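Pectinesterase (Sitophilus oryzae, PDB 4PMH) probably helps digest plant cell walls by hydrolysing the methyl esters of pectin, which releases methanol and leaves de-esterified galacturonate units in the polymer. Local coordinates at residues T75-V80 with L102-M107; M107-T112 with D175-A180; A115-V120 with S132-C137; S147-F152 with I166-K171; R194-Q199 with Y220-I225. All coordinates share one frame; numbering follows the deposited sequence.

In the fold
Pectin methylesterases fold as a right-handed parallel beta-helix, and the five contacts lie on or beside neighbouring coils. Interactions 1, 4 and 5 reach the same parallel sheet, in which strands 74-76, 101-105, 165-168, 194-196 and 220-223 follow one another; the centres of 1 and 4 lie about 8 Å apart, those of 4 and 5 about 10 Å. Interaction 2 joins the loops leaving strands 101-105 and 165-168, and interactions 3 and 4 are nested within the loop it closes. A disulfide ties interaction 3, the peripheral helix pair, to interaction 4. Interactions 2 and 5 contribute Gln177 and Gln199, probable active-site residues, so loops of stacked coils probably meet at the active site.

Interaction 1. Residues T75-V80 with L102-M107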
# COMPACT_ATOMS: atom_id res chain seq x y z
N THR A 75 -12.66 -18.40 4.21
CA THR A 75 -12.00 -17.48 5.12
C THR A 75 -10.81 -18.22 5.72
O THR A 75 -10.96 -19.31 6.26
CB THR A 75 -12.93 -17.01 6.25
OG1 THR A 75 -14.07 -16.33 5.70
CG2 THR A 75 -12.19 -16.08 7.21
N TYR A 76 -9.63 -17.61 5.60
CA TYR A 76 -8.36 -18.18 6.05
C TYR A 76 -7.71 -17.30 7.13
O TYR A 76 -7.36 -16.16 6.85
CB TYR A 76 -7.42 -18.27 4.85
CG TYR A 76 -7.93 -19.19 3.77
CD1 TYR A 76 -8.84 -18.75 2.80
CD2 TYR A 76 -7.48 -20.50 3.69
CE1 TYR A 76 -9.30 -19.60 1.80
CE2 TYR A 76 -7.95 -21.37 2.69
CZ TYR A 76 -8.86 -20.91 1.74
OH TYR A 76 -9.30 -21.78 0.76
N GLN A 77 -7.58 -17.81 8.35
CA GLN A 77 -6.96 -17.04 9.43
C GLN A 77 -5.49 -17.42 9.57
O GLN A 77 -5.10 -18.24 10.40
CB GLN A 77 -7.76 -17.20 10.72
CG GLN A 77 -9.19 -16.69 10.53
CD GLN A 77 -10.05 -16.95 11.73
OE1 GLN A 77 -9.96 -16.24 12.74
NE2 GLN A 77 -10.88 -17.97 11.65
N GLU A 78 -4.69 -16.80 8.72
CA GLU A 78 -3.29 -17.12 8.59
C GLU A 78 -2.55 -15.99 7.92
O GLU A 78 -3.16 -15.10 7.35
CB GLU A 78 -3.10 -18.40 7.75
CG GLU A 78 -4.13 -18.62 6.67
CD GLU A 78 -4.20 -20.10 6.22
OE1 GLU A 78 -3.34 -20.50 5.42
OE2 GLU A 78 -5.11 -20.84 6.63
N VAL A 79 -1.23 -16.01 8.04
CA VAL A 79 -0.37 -15.18 7.21
C VAL A 79 0.01 -15.90 5.92
O VAL A 79 -0.12 -17.13 5.81
CB VAL A 79 0.92 -14.77 7.93
CG1 VAL A 79 0.62 -13.86 9.10
CG2 VAL A 79 1.74 -15.98 8.36
N VAL A 80 0.48 -15.11 4.96
CA VAL A 80 1.08 -15.62 3.71
C VAL A 80 2.38 -14.86 3.50
O VAL A 80 2.37 -13.63 3.36
CB VAL A 80 0.14 -15.40 2.51
CG1 VAL A 80 0.74 -15.99 1.24
CG2 VAL A 80 -1.23 -15.99 2.80
N LEU A 102 -10.97 -14.63 1.57
CA LEU A 102 -10.57 -13.66 2.59
C LEU A 102 -9.47 -14.23 3.48
O LEU A 102 -9.65 -15.27 4.11
CB LEU A 102 -11.77 -13.28 3.44
CG LEU A 102 -11.49 -12.40 4.67
CD1 LEU A 102 -10.95 -11.05 4.20
CD2 LEU A 102 -12.72 -12.21 5.54
N ILE A 103 -8.32 -13.55 3.51
CA ILE A 103 -7.21 -13.90 4.34
C ILE A 103 -7.17 -12.83 5.42
O ILE A 103 -6.92 -11.68 5.11
CB ILE A 103 -5.91 -13.87 3.53
CG1 ILE A 103 -6.05 -14.72 2.25
CG2 ILE A 103 -4.75 -14.37 4.38
CD1 ILE A 103 -4.91 -14.54 1.28
N THR A 104 -7.43 -13.20 6.67
CA THR A 104 -7.65 -12.20 7.68
C THR A 104 -7.09 -12.57 9.06
O THR A 104 -7.17 -13.73 9.46
CB THR A 104 -9.16 -11.87 7.83
OG1 THR A 104 -9.33 -10.89 8.86
CG2 THR A 104 -10.01 -13.11 8.19
N LEU A 105 -6.57 -11.57 9.76
CA LEU A 105 -6.16 -11.73 11.16
C LEU A 105 -6.34 -10.40 11.88
O LEU A 105 -6.37 -9.36 11.23
CB LEU A 105 -4.69 -12.13 11.23
CG LEU A 105 -4.31 -13.56 10.87
CD1 LEU A 105 -2.80 -13.69 10.76
CD2 LEU A 105 -4.85 -14.53 11.91
N ASN A 106 -6.50 -10.45 13.21
CA ASN A 106 -6.46 -9.26 14.08
C ASN A 106 -5.08 -9.29 14.73
O ASN A 106 -4.86 -9.96 15.74
CB ASN A 106 -7.56 -9.33 15.15
CG ASN A 106 -7.62 -8.11 16.07
OD1 ASN A 106 -6.67 -7.33 16.20
ND2 ASN A 106 -8.75 -7.97 16.77
N MET A 107 -4.13 -8.59 14.12
CA MET A 107 -2.73 -8.73 14.48
C MET A 107 -2.03 -7.40 14.33
O MET A 107 -1.35 -7.15 13.32
CB MET A 107 -2.05 -9.79 13.62
CG MET A 107 -0.66 -10.20 14.14
SD MET A 107 -0.00 -11.67 13.33
CE MET A 107 0.51 -11.02 11.75
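Thr75 and Tyr76 run parallel to Leu102 and Ile103 as neighbouring strands, the amide N of Tyr76 bonding to Leu102 O at 2.8 Å and Thr104 N returning to Tyr76 O at 3.0 Å. Beyond Tyr76 segment 75-80 turns off, and the two end-to-end directions diverge by 62°. On one face of the sheet the methyl CG2 of Thr75 meets CG2 of Thr104 at 3.8 Å, while Thr104 OG1 is taken by Glu167 of the next strand. On the other face lie Tyr76 and Ile103, both against Ile51 of helix 51-61 and Ile71. This is the ladder of a parallel beta-helix, each coil laying its strand beside the equivalent strand of the coil before, with 74-76 outermost in this sheet. Where segment 75-80 bends, Leu105 fills the angle: its CG sits beside the backbone N (chi1 -74°), and its methyls reach the main chain of Gln77 and Glu78, CD1 coming 3.7 Å from Glu78 C. Val79 CG1 touches both Leu105 CD1, at 3.8 Å, and the terminal CE of Met107, at 3.9 Å. Ile103 CG2 lies 3.4 Å from Glu78 O, a carbonyl buried here without a polar partner.

Interaction 2. Residues M107-T112 with D175-A180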
# COMPACT_ATOMS: atom_id res chain seq x y z
N MET A 107 -4.13 -8.59 14.12
CA MET A 107 -2.73 -8.73 14.48
C MET A 107 -2.03 -7.40 14.33
O MET A 107 -1.35 -7.15 13.32
CB MET A 107 -2.05 -9.79 13.62
CG MET A 107 -0.66 -10.20 14.14
SD MET A 107 -0.00 -11.67 13.33
CE MET A 107 0.51 -11.02 11.75
N PRO A 108 -2.19 -6.52 15.33
CA PRO A 108 -1.50 -5.22 15.29
C PRO A 108 0.01 -5.30 15.53
O PRO A 108 0.54 -6.34 15.95
CB PRO A 108 -2.18 -4.44 16.42
CG PRO A 108 -2.57 -5.49 17.42
CD PRO A 108 -2.97 -6.69 16.57
N ALA A 109 0.70 -4.20 15.26
CA ALA A 109 2.13 -4.07 15.58
C ALA A 109 2.39 -4.32 17.07
O ALA A 109 3.48 -4.75 17.46
CB ALA A 109 2.64 -2.69 15.23
N GLN A 110 1.37 -4.05 17.89
CA GLN A 110 1.49 -4.14 19.35
C GLN A 110 1.40 -5.58 19.85
O GLN A 110 1.61 -5.85 21.04
CB GLN A 110 0.43 -3.24 20.00
CG GLN A 110 0.70 -1.73 19.87
CD GLN A 110 0.56 -1.17 18.45
OE1 GLN A 110 -0.20 -1.68 17.60
NE2 GLN A 110 1.28 -0.08 18.19
N THR A 111 1.07 -6.52 18.95
CA THR A 111 1.07 -7.93 19.28
C THR A 111 2.37 -8.37 19.94
O THR A 111 3.46 -8.06 19.46
CB THR A 111 0.87 -8.78 18.00
OG1 THR A 111 -0.38 -8.43 17.40
CG2 THR A 111 0.86 -10.25 18.32
N THR A 112 2.27 -9.13 21.02
CA THR A 112 3.49 -9.64 21.61
C THR A 112 3.99 -10.80 20.77
O THR A 112 3.22 -11.49 20.14
CB THR A 112 3.31 -10.13 23.06
OG1 THR A 112 2.55 -11.33 23.05
CG2 THR A 112 2.63 -9.08 23.91
N ASP A 175 -4.51 3.82 18.63
CA ASP A 175 -3.06 3.94 18.39
C ASP A 175 -2.44 2.75 17.64
O ASP A 175 -1.24 2.78 17.35
CB ASP A 175 -2.32 4.13 19.74
CG ASP A 175 -2.36 5.58 20.26
OD1 ASP A 175 -2.95 6.46 19.60
OD2 ASP A 175 -1.79 5.83 21.35
N GLN A 176 -3.20 1.71 17.31
CA GLN A 176 -2.61 0.50 16.72
C GLN A 176 -2.37 0.58 15.20
O GLN A 176 -3.25 0.98 14.47
CB GLN A 176 -3.45 -0.74 17.03
CG GLN A 176 -3.49 -1.12 18.51
CD GLN A 176 -4.13 -2.46 18.74
OE1 GLN A 176 -4.85 -2.98 17.88
NE2 GLN A 176 -3.87 -3.06 19.91
N GLN A 177 -1.19 0.15 14.75
CA GLN A 177 -0.84 -0.00 13.34
C GLN A 177 -1.03 -1.47 13.01
O GLN A 177 -0.69 -2.32 13.83
CB GLN A 177 0.63 0.36 13.07
CG GLN A 177 1.06 1.77 13.48
CD GLN A 177 1.36 1.90 14.98
OE1 GLN A 177 1.43 0.91 15.71
NE2 GLN A 177 1.54 3.14 15.44
N ALA A 178 -1.54 -1.80 11.82
CA ALA A 178 -1.76 -3.20 11.46
C ALA A 178 -1.82 -3.36 9.94
O ALA A 178 -2.78 -2.97 9.30
CB ALA A 178 -3.04 -3.72 12.10
N VAL A 179 -0.79 -4.00 9.39
CA VAL A 179 -0.61 -4.06 7.96
C VAL A 179 -1.35 -5.27 7.38
O VAL A 179 -1.26 -6.37 7.90
CB VAL A 179 0.89 -4.13 7.57
CG1 VAL A 179 1.05 -4.28 6.05
CG2 VAL A 179 1.62 -2.89 8.05
N ALA A 180 -2.06 -5.03 6.29
CA ALA A 180 -2.73 -6.10 5.57
C ALA A 180 -1.79 -6.65 4.52
O ALA A 180 -1.42 -7.82 4.58
CB ALA A 180 -4.03 -5.63 4.94
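Gln110 NE2 donates to Gln177 OE1 across 2.7 Å, a nearly straight bond (167° at the hydrogen) that lies in the carbonyl plane of Gln177 and close to the plane of the donor amide. Both side chains bend at chi2, 69° in Gln110 and 81° in Gln177, which brings their ends together although they cross at about a right angle. A second bond of the same length, Ala109 N to Gln177 O, fixes the main chain of that residue, so Gln177 is held by backbone and side chain alike. The amide oxygen Gln110 OE1 rests 3.4 Å from Gln176 CB. Gln176 lies alongside Pro108, its OE1 3.4 Å from Pro108 CB, and bonds to Asn172. Pro108 opens a type I turn, and Pro108 O accepts from both N and OG1 of Thr111. Gln177 probably binds substrate, as in related enzymes, and its side chain is about 3 Å from that of Asp200, the probable proton donor; Gln110 is thus placed as a second-shell residue, probably steadying the Gln177 amide. The turn leads from strand 101-105 into helix 113-120, with Ala109 and Gln177 touching Thr146 of helix 145-148, while the partner loop links strands 165-168 and 181-183.

Interaction 3. Residues A115-V120 with S132-C137; sequences AYKSLV and SMYNSC
Tyr116 and Tyr134 meet rim to rim, CE2 of the first 3.5 Å from CD1 of the second, with ring planes only 20° apart and centroids separated by 5.7 Å; neither ring covers the face of the other. Cys137 CB approaches Tyr116 CZ obliquely at 3.5 Å, and its sulfur makes a looser sulfur-aromatic contact with the same ring. Across the Tyr134 hydroxyl runs the aliphatic part of Lys117, at about a right angle, with CE 3.5 Å from OH. Val120 serves both rings: CG2, which sits between its backbone N and carbonyl carbon, lies 4.0 Å from Tyr134 CE1 and also covers one face of Tyr116 toward the rim. These aromatic groups bridge two helices whose axes stay 10.7 Å apart and run roughly antiparallel, at 146°. In the next shell, Tyr116 OH hydrogen-bonds to Tyr81 OH, Phe124 stacks on the Tyr134 ring, and the disulfide from Cys137 to Cys148 fixes the sulfur. Helices 113-120 and 131-138 thereby form an outlying pair beside the beta-helix: Tyr116 and Leu119 pack on Met107, Met133 and Tyr134 on Tyr81 of strand 80-82, and Met133 and Cys137 on Trp153 of strand 152-154.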
# COMPACT_ATOMS: atom_id res chain seq x y z
N ALA A 115 2.20 -14.11 21.51
CA ALA A 115 0.91 -14.18 20.87
C ALA A 115 1.06 -14.44 19.37
O ALA A 115 0.28 -15.20 18.77
CB ALA A 115 0.12 -12.90 21.13
N TYR A 116 2.09 -13.84 18.76
CA TYR A 116 2.37 -14.05 17.33
C TYR A 116 2.70 -15.51 17.08
O TYR A 116 2.18 -16.13 16.14
CB TYR A 116 3.50 -13.13 16.88
CG TYR A 116 4.08 -13.40 15.51
CD1 TYR A 116 3.51 -12.84 14.35
CD2 TYR A 116 5.20 -14.19 15.36
CE1 TYR A 116 4.06 -13.09 13.10
CE2 TYR A 116 5.76 -14.45 14.12
CZ TYR A 116 5.20 -13.90 12.99
OH TYR A 116 5.78 -14.19 11.78
N LYS A 117 3.53 -16.09 17.94
CA LYS A 117 3.86 -17.50 17.81
C LYS A 117 2.62 -18.38 17.91
O LYS A 117 2.46 -19.31 17.12
CB LYS A 117 4.90 -17.93 18.84
CG LYS A 117 6.28 -17.39 18.56
CD LYS A 117 7.34 -17.97 19.49
CE LYS A 117 7.74 -19.38 19.06
NZ LYS A 117 8.67 -20.00 20.06
N SER A 118 1.77 -18.09 18.88
CA SER A 118 0.55 -18.88 19.07
C SER A 118 -0.34 -18.76 17.86
O SER A 118 -0.92 -19.75 17.41
CB SER A 118 -0.23 -18.44 20.31
OG SER A 118 0.50 -18.78 21.47
N LEU A 119 -0.44 -17.55 17.31
CA LEU A 119 -1.33 -17.31 16.21
C LEU A 119 -0.86 -17.94 14.89
O LEU A 119 -1.66 -18.53 14.17
CB LEU A 119 -1.56 -15.80 16.05
CG LEU A 119 -2.72 -15.35 15.16
CD1 LEU A 119 -4.06 -15.70 15.79
CD2 LEU A 119 -2.63 -13.85 14.88
N VAL A 120 0.43 -17.83 14.56
CA VAL A 120 0.91 -18.27 13.22
C VAL A 120 2.02 -19.34 13.22
O VAL A 120 2.39 -19.85 12.15
CB VAL A 120 1.42 -17.07 12.40
CG1 VAL A 120 0.36 -15.98 12.36
CG2 VAL A 120 2.73 -16.54 12.96
N SER A 132 12.85 -17.94 8.02
CA SER A 132 13.63 -16.81 8.51
C SER A 132 12.76 -15.56 8.71
O SER A 132 12.93 -14.83 9.69
CB SER A 132 14.82 -16.51 7.58
OG SER A 132 14.40 -16.38 6.23
N MET A 133 11.79 -15.34 7.83
CA MET A 133 10.83 -14.24 8.05
C MET A 133 10.06 -14.46 9.35
O MET A 133 10.00 -13.57 10.19
CB MET A 133 9.84 -14.10 6.88
CG MET A 133 10.48 -13.65 5.58
SD MET A 133 9.35 -13.78 4.18
CE MET A 133 8.12 -12.55 4.59
N TYR A 134 9.46 -15.64 9.50
CA TYR A 134 8.70 -15.98 10.72
C TYR A 134 9.57 -15.84 11.98
O TYR A 134 9.19 -15.15 12.97
CB TYR A 134 8.07 -17.38 10.61
CG TYR A 134 7.72 -17.98 11.95
CD1 TYR A 134 6.65 -17.50 12.69
CD2 TYR A 134 8.50 -19.00 12.51
CE1 TYR A 134 6.34 -18.01 13.94
CE2 TYR A 134 8.19 -19.52 13.76
CZ TYR A 134 7.11 -19.02 14.48
OH TYR A 134 6.78 -19.54 15.72
N ASN A 135 10.74 -16.45 11.94
CA ASN A 135 11.65 -16.43 13.07
C ASN A 135 12.11 -15.02 13.46
O ASN A 135 12.24 -14.70 14.64
CB ASN A 135 12.85 -17.35 12.83
CG ASN A 135 13.75 -17.45 14.05
OD1 ASN A 135 13.28 -17.61 15.18
ND2 ASN A 135 15.06 -17.35 13.84
N SER A 136 12.33 -14.16 12.47
CA SER A 136 12.72 -12.78 12.75
C SER A 136 11.62 -12.01 13.48
O SER A 136 11.91 -11.15 14.30
CB SER A 136 13.11 -12.03 11.47
OG SER A 136 11.94 -11.57 10.81
N CYS A 137 10.36 -12.32 13.20
CA CYS A 137 9.26 -11.75 13.96
C CYS A 137 9.07 -12.46 15.32
O CYS A 137 8.83 -11.81 16.34
CB CYS A 137 7.98 -11.83 13.15
SG CYS A 137 8.08 -10.81 11.66

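Interaction 4. Residues S147-F152 with I166-K171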
# COMPACT_ATOMS: atom_id res chain seq x y z
N SER A 147 6.23 -3.80 10.53
CA SER A 147 6.52 -4.78 9.48
C SER A 147 5.99 -6.18 9.84
O SER A 147 5.45 -6.84 8.98
CB SER A 147 8.02 -4.87 9.18
OG SER A 147 8.56 -3.61 8.92
N CYS A 148 6.17 -6.63 11.08
CA CYS A 148 5.75 -7.99 11.46
C CYS A 148 4.23 -8.15 11.66
O CYS A 148 3.71 -9.26 11.79
CB CYS A 148 6.51 -8.48 12.71
SG CYS A 148 8.25 -8.89 12.40
N SER A 149 3.50 -7.04 11.68
CA SER A 149 2.05 -7.10 11.75
C SER A 149 1.43 -7.56 10.41
O SER A 149 0.22 -7.80 10.35
CB SER A 149 1.47 -5.75 12.17
OG SER A 149 1.44 -4.83 11.08
N THR A 150 2.25 -7.69 9.37
CA THR A 150 1.75 -7.88 8.00
C THR A 150 1.09 -9.23 7.83
O THR A 150 1.68 -10.25 8.16
CB THR A 150 2.87 -7.75 6.94
OG1 THR A 150 3.41 -6.42 6.98
CG2 THR A 150 2.32 -8.01 5.54
N VAL A 151 -0.13 -9.22 7.29
CA VAL A 151 -0.86 -10.47 7.00
C VAL A 151 -0.34 -11.19 5.73
O VAL A 151 -0.08 -12.39 5.75
CB VAL A 151 -2.39 -10.23 6.96
CG1 VAL A 151 -3.14 -11.45 6.46
CG2 VAL A 151 -2.87 -9.80 8.33
N PHE A 152 -0.16 -10.44 4.65
CA PHE A 152 0.38 -10.95 3.38
C PHE A 152 1.65 -10.14 3.04
O PHE A 152 1.59 -8.95 2.75
CB PHE A 152 -0.70 -10.76 2.32
CG PHE A 152 -0.60 -11.66 1.11
CD1 PHE A 152 0.48 -11.57 0.24
CD2 PHE A 152 -1.65 -12.51 0.78
CE1 PHE A 152 0.54 -12.37 -0.90
CE2 PHE A 152 -1.61 -13.30 -0.35
CZ PHE A 152 -0.51 -13.22 -1.20
N ILE A 166 -7.50 -9.26 1.51
CA ILE A 166 -6.54 -9.37 2.58
C ILE A 166 -6.91 -8.35 3.64
O ILE A 166 -7.10 -7.18 3.33
CB ILE A 166 -5.08 -9.08 2.13
CG1 ILE A 166 -4.68 -9.95 0.92
CG2 ILE A 166 -4.11 -9.32 3.26
CD1 ILE A 166 -3.46 -9.47 0.17
N GLU A 167 -6.99 -8.80 4.88
CA GLU A 167 -7.44 -7.95 5.95
C GLU A 167 -6.59 -8.11 7.20
O GLU A 167 -6.30 -9.22 7.62
CB GLU A 167 -8.90 -8.29 6.32
CG GLU A 167 -9.38 -7.59 7.58
CD GLU A 167 -10.85 -7.83 7.81
OE1 GLU A 167 -11.24 -9.01 7.81
OE2 GLU A 167 -11.59 -6.83 7.97
N ASN A 168 -6.24 -6.98 7.80
CA ASN A 168 -5.79 -6.98 9.19
C ASN A 168 -6.81 -6.15 9.99
O ASN A 168 -6.91 -4.93 9.85
CB ASN A 168 -4.37 -6.44 9.30
CG ASN A 168 -3.74 -6.72 10.66
OD1 ASN A 168 -4.43 -6.85 11.68
ND2 ASN A 168 -2.41 -6.83 10.68
N SER A 169 -7.59 -6.85 10.80
CA SER A 169 -8.82 -6.31 11.36
C SER A 169 -8.60 -5.59 12.68
O SER A 169 -9.55 -5.17 13.32
CB SER A 169 -9.86 -7.42 11.54
OG SER A 169 -9.42 -8.43 12.45
N ALA A 170 -7.35 -5.41 13.07
CA ALA A 170 -7.04 -4.73 14.34
C ALA A 170 -7.57 -3.30 14.34
O ALA A 170 -7.17 -2.48 13.50
CB ALA A 170 -5.56 -4.73 14.61
N LYS A 171 -8.47 -3.03 15.28
CA LYS A 171 -8.97 -1.70 15.58
C LYS A 171 -9.16 -1.54 17.12
O LYS A 171 -10.06 -0.84 17.58
CB LYS A 171 -10.28 -1.45 14.82
CG LYS A 171 -11.30 -2.58 14.94
CD LYS A 171 -12.59 -2.29 14.17
CE LYS A 171 -13.67 -1.69 15.05
NZ LYS A 171 -15.00 -1.64 14.35
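Phe152 is overlapped by Ile166, whose CD1 methyl comes obliquely to the ring, 3.6 Å from CD2 and scarcely farther from CG. The two side chains cross at about a right angle, and the second branch of the isoleucine, CG2, reaches back to Phe152 CB at 3.8 Å. That same CG2 of Ile166 lies 4.0 Å from Val151 CG1, so Ile166 fits against two consecutive residues of the opposing segment. The other methyl of Val151, CG2, bears on the backbone of the strand, 3.6 Å from Glu167 O, and on Asn168 CB at 3.8 Å. With CG anti to the backbone N (chi1 -167°), the Asn168 side chain places its amide beside Ser149. Its ND2 comes 2.8 Å from Ser149 O, but the angle is too poor for a hydrogen bond; ND2 bonds instead to Met107 O and Val179 O, tying together loops from adjoining coils. Ser149 adds a further tie, its OG lying between Thr146 O and Val179 N and hydrogen-bonded to both. Residues 149-152 and 166-168 run almost exactly antiparallel, 174° apart, on facing walls of the solenoid. Leu181, Leu195 and Ile103 pack against Ile166 or Phe152 here, an aliphatic and aromatic filling that is characteristic of the interior of a parallel beta-helix.

Interaction 5. Residues R194-Q199 with Y220-I225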
# COMPACT_ATOMS: atom_id res chain seq x y z
N ARG A 194 -9.11 -6.66 -2.66
CA ARG A 194 -9.68 -5.84 -1.61
C ARG A 194 -8.69 -5.88 -0.44
O ARG A 194 -8.34 -6.97 0.03
CB ARG A 194 -11.06 -6.40 -1.20
CG ARG A 194 -12.12 -6.49 -2.32
CD ARG A 194 -13.44 -7.15 -1.89
NE ARG A 194 -14.05 -6.50 -0.73
CZ ARG A 194 -14.17 -7.02 0.51
NH1 ARG A 194 -13.75 -8.25 0.82
NH2 ARG A 194 -14.74 -6.29 1.47
N LEU A 195 -8.22 -4.72 0.01
CA LEU A 195 -7.21 -4.61 1.03
C LEU A 195 -7.83 -3.82 2.19
O LEU A 195 -8.21 -2.66 2.00
CB LEU A 195 -5.94 -3.94 0.45
CG LEU A 195 -5.38 -4.57 -0.84
CD1 LEU A 195 -4.28 -3.71 -1.42
CD2 LEU A 195 -4.87 -5.98 -0.57
N LEU A 196 -7.98 -4.45 3.37
CA LEU A 196 -8.84 -3.94 4.42
C LEU A 196 -8.10 -3.76 5.75
O LEU A 196 -7.43 -4.65 6.22
CB LEU A 196 -10.03 -4.87 4.66
CG LEU A 196 -10.76 -5.51 3.47
CD1 LEU A 196 -11.78 -6.53 3.95
CD2 LEU A 196 -11.40 -4.48 2.56
N GLY A 197 -8.25 -2.60 6.34
CA GLY A 197 -7.60 -2.35 7.59
C GLY A 197 -8.06 -1.02 8.11
O GLY A 197 -9.12 -0.52 7.74
N HIS A 198 -7.25 -0.46 9.00
CA HIS A 198 -7.53 0.85 9.54
C HIS A 198 -6.30 1.72 9.41
O HIS A 198 -6.21 2.49 8.45
CB HIS A 198 -8.07 0.73 10.95
CG HIS A 198 -9.49 0.32 10.97
ND1 HIS A 198 -9.89 -1.00 11.02
CD2 HIS A 198 -10.63 1.05 10.88
CE1 HIS A 198 -11.20 -1.06 10.96
NE2 HIS A 198 -11.68 0.17 10.88
N GLN A 199 -5.35 1.57 10.33
CA GLN A 199 -4.09 2.30 10.25
C GLN A 199 -3.03 1.42 9.60
O GLN A 199 -2.82 0.31 10.05
CB GLN A 199 -3.64 2.71 11.66
CG GLN A 199 -2.45 3.64 11.71
CD GLN A 199 -2.23 4.26 13.09
OE1 GLN A 199 -3.07 4.14 14.00
NE2 GLN A 199 -1.10 4.92 13.26
N TYR A 220 -9.71 -2.27 -4.33
CA TYR A 220 -10.40 -1.56 -3.27
C TYR A 220 -9.54 -1.58 -2.00
O TYR A 220 -9.12 -2.65 -1.53
CB TYR A 220 -11.75 -2.26 -2.96
CG TYR A 220 -12.50 -1.68 -1.78
CD1 TYR A 220 -13.33 -0.57 -1.93
CD2 TYR A 220 -12.36 -2.23 -0.50
CE1 TYR A 220 -14.02 -0.04 -0.85
CE2 TYR A 220 -13.04 -1.69 0.59
CZ TYR A 220 -13.87 -0.60 0.41
OH TYR A 220 -14.53 -0.05 1.49
N ILE A 221 -9.29 -0.41 -1.44
CA ILE A 221 -8.40 -0.26 -0.33
C ILE A 221 -9.06 0.63 0.72
O ILE A 221 -9.47 1.76 0.41
CB ILE A 221 -7.04 0.37 -0.76
CG1 ILE A 221 -6.44 -0.37 -1.96
CG2 ILE A 221 -6.06 0.40 0.40
CD1 ILE A 221 -5.32 0.36 -2.64
N GLU A 222 -9.16 0.14 1.96
CA GLU A 222 -9.77 0.93 3.02
C GLU A 222 -8.92 1.03 4.27
O GLU A 222 -8.11 0.17 4.55
CB GLU A 222 -11.19 0.42 3.40
CG GLU A 222 -11.30 -1.01 3.88
CD GLU A 222 -12.73 -1.42 4.29
OE1 GLU A 222 -12.84 -2.12 5.32
OE2 GLU A 222 -13.74 -1.08 3.60
N GLY A 223 -9.16 2.10 5.01
CA GLY A 223 -8.45 2.39 6.23
C GLY A 223 -8.89 3.74 6.75
O GLY A 223 -9.89 4.30 6.29
N ASP A 224 -8.14 4.27 7.69
CA ASP A 224 -8.41 5.59 8.20
C ASP A 224 -7.17 6.45 8.36
O ASP A 224 -7.27 7.63 8.10
CB ASP A 224 -9.22 5.54 9.51
CG ASP A 224 -8.63 4.62 10.57
OD1 ASP A 224 -7.40 4.34 10.59
OD2 ASP A 224 -9.43 4.16 11.42
N ILE A 225 -6.03 5.88 8.74
CA ILE A 225 -4.79 6.64 8.95
C ILE A 225 -3.58 6.01 8.26
O ILE A 225 -3.22 4.84 8.51
CB ILE A 225 -4.49 6.77 10.46
CG1 ILE A 225 -5.54 7.65 11.15
CG2 ILE A 225 -3.08 7.32 10.72
CD1 ILE A 225 -5.23 9.13 11.15
O HOH W 1 -11.35 -2.15 7.62
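Strands 194-196 and 220-223 are consecutive rungs of the parallel beta-helix, their axes 4.7 Å apart and 7° from parallel, leading to the probable catalytic loops. Leu195 links them in both directions: its N donates to Tyr220 O at 2.7 Å, and its O accepts from Glu222 N. On the inner face Leu195 and Ile221 lie side by side, both packing on Leu202. On the other face Leu196 CD2 touches the edge of the Tyr220 ring, 3.8 Å from CE2, and Glu222 CG at 3.7 Å. Glu222 has CG between its backbone N and carbonyl carbon (chi1 59°), and its extended chain brings OE2 to the Tyr220 hydroxyl in a hydrogen bond modelled as very short. A water links Glu222 OE1 to Gly197 O. His198 O accepts Asp224 N at 2.7 Å from above the carbonyl plane, and weakly Ile225 N. Asp224 OD2 meets the edge of the His198 ring, 3.4 Å from CD2, while His198 NE2 bonds to Asp246. The side chain of Gln199, probably the transition-state stabiliser, lies beside that of Ile225, CG 3.9 Å from Ile225 CG2. Their backbones are bridged, setting the residues just before Asp200 and Asp226, the probable proton donor and nucleophile, side by side. Asp224, its OD1 in a salt bridge with Arg247 and its N bonded to His198 O, is thus held at both ends.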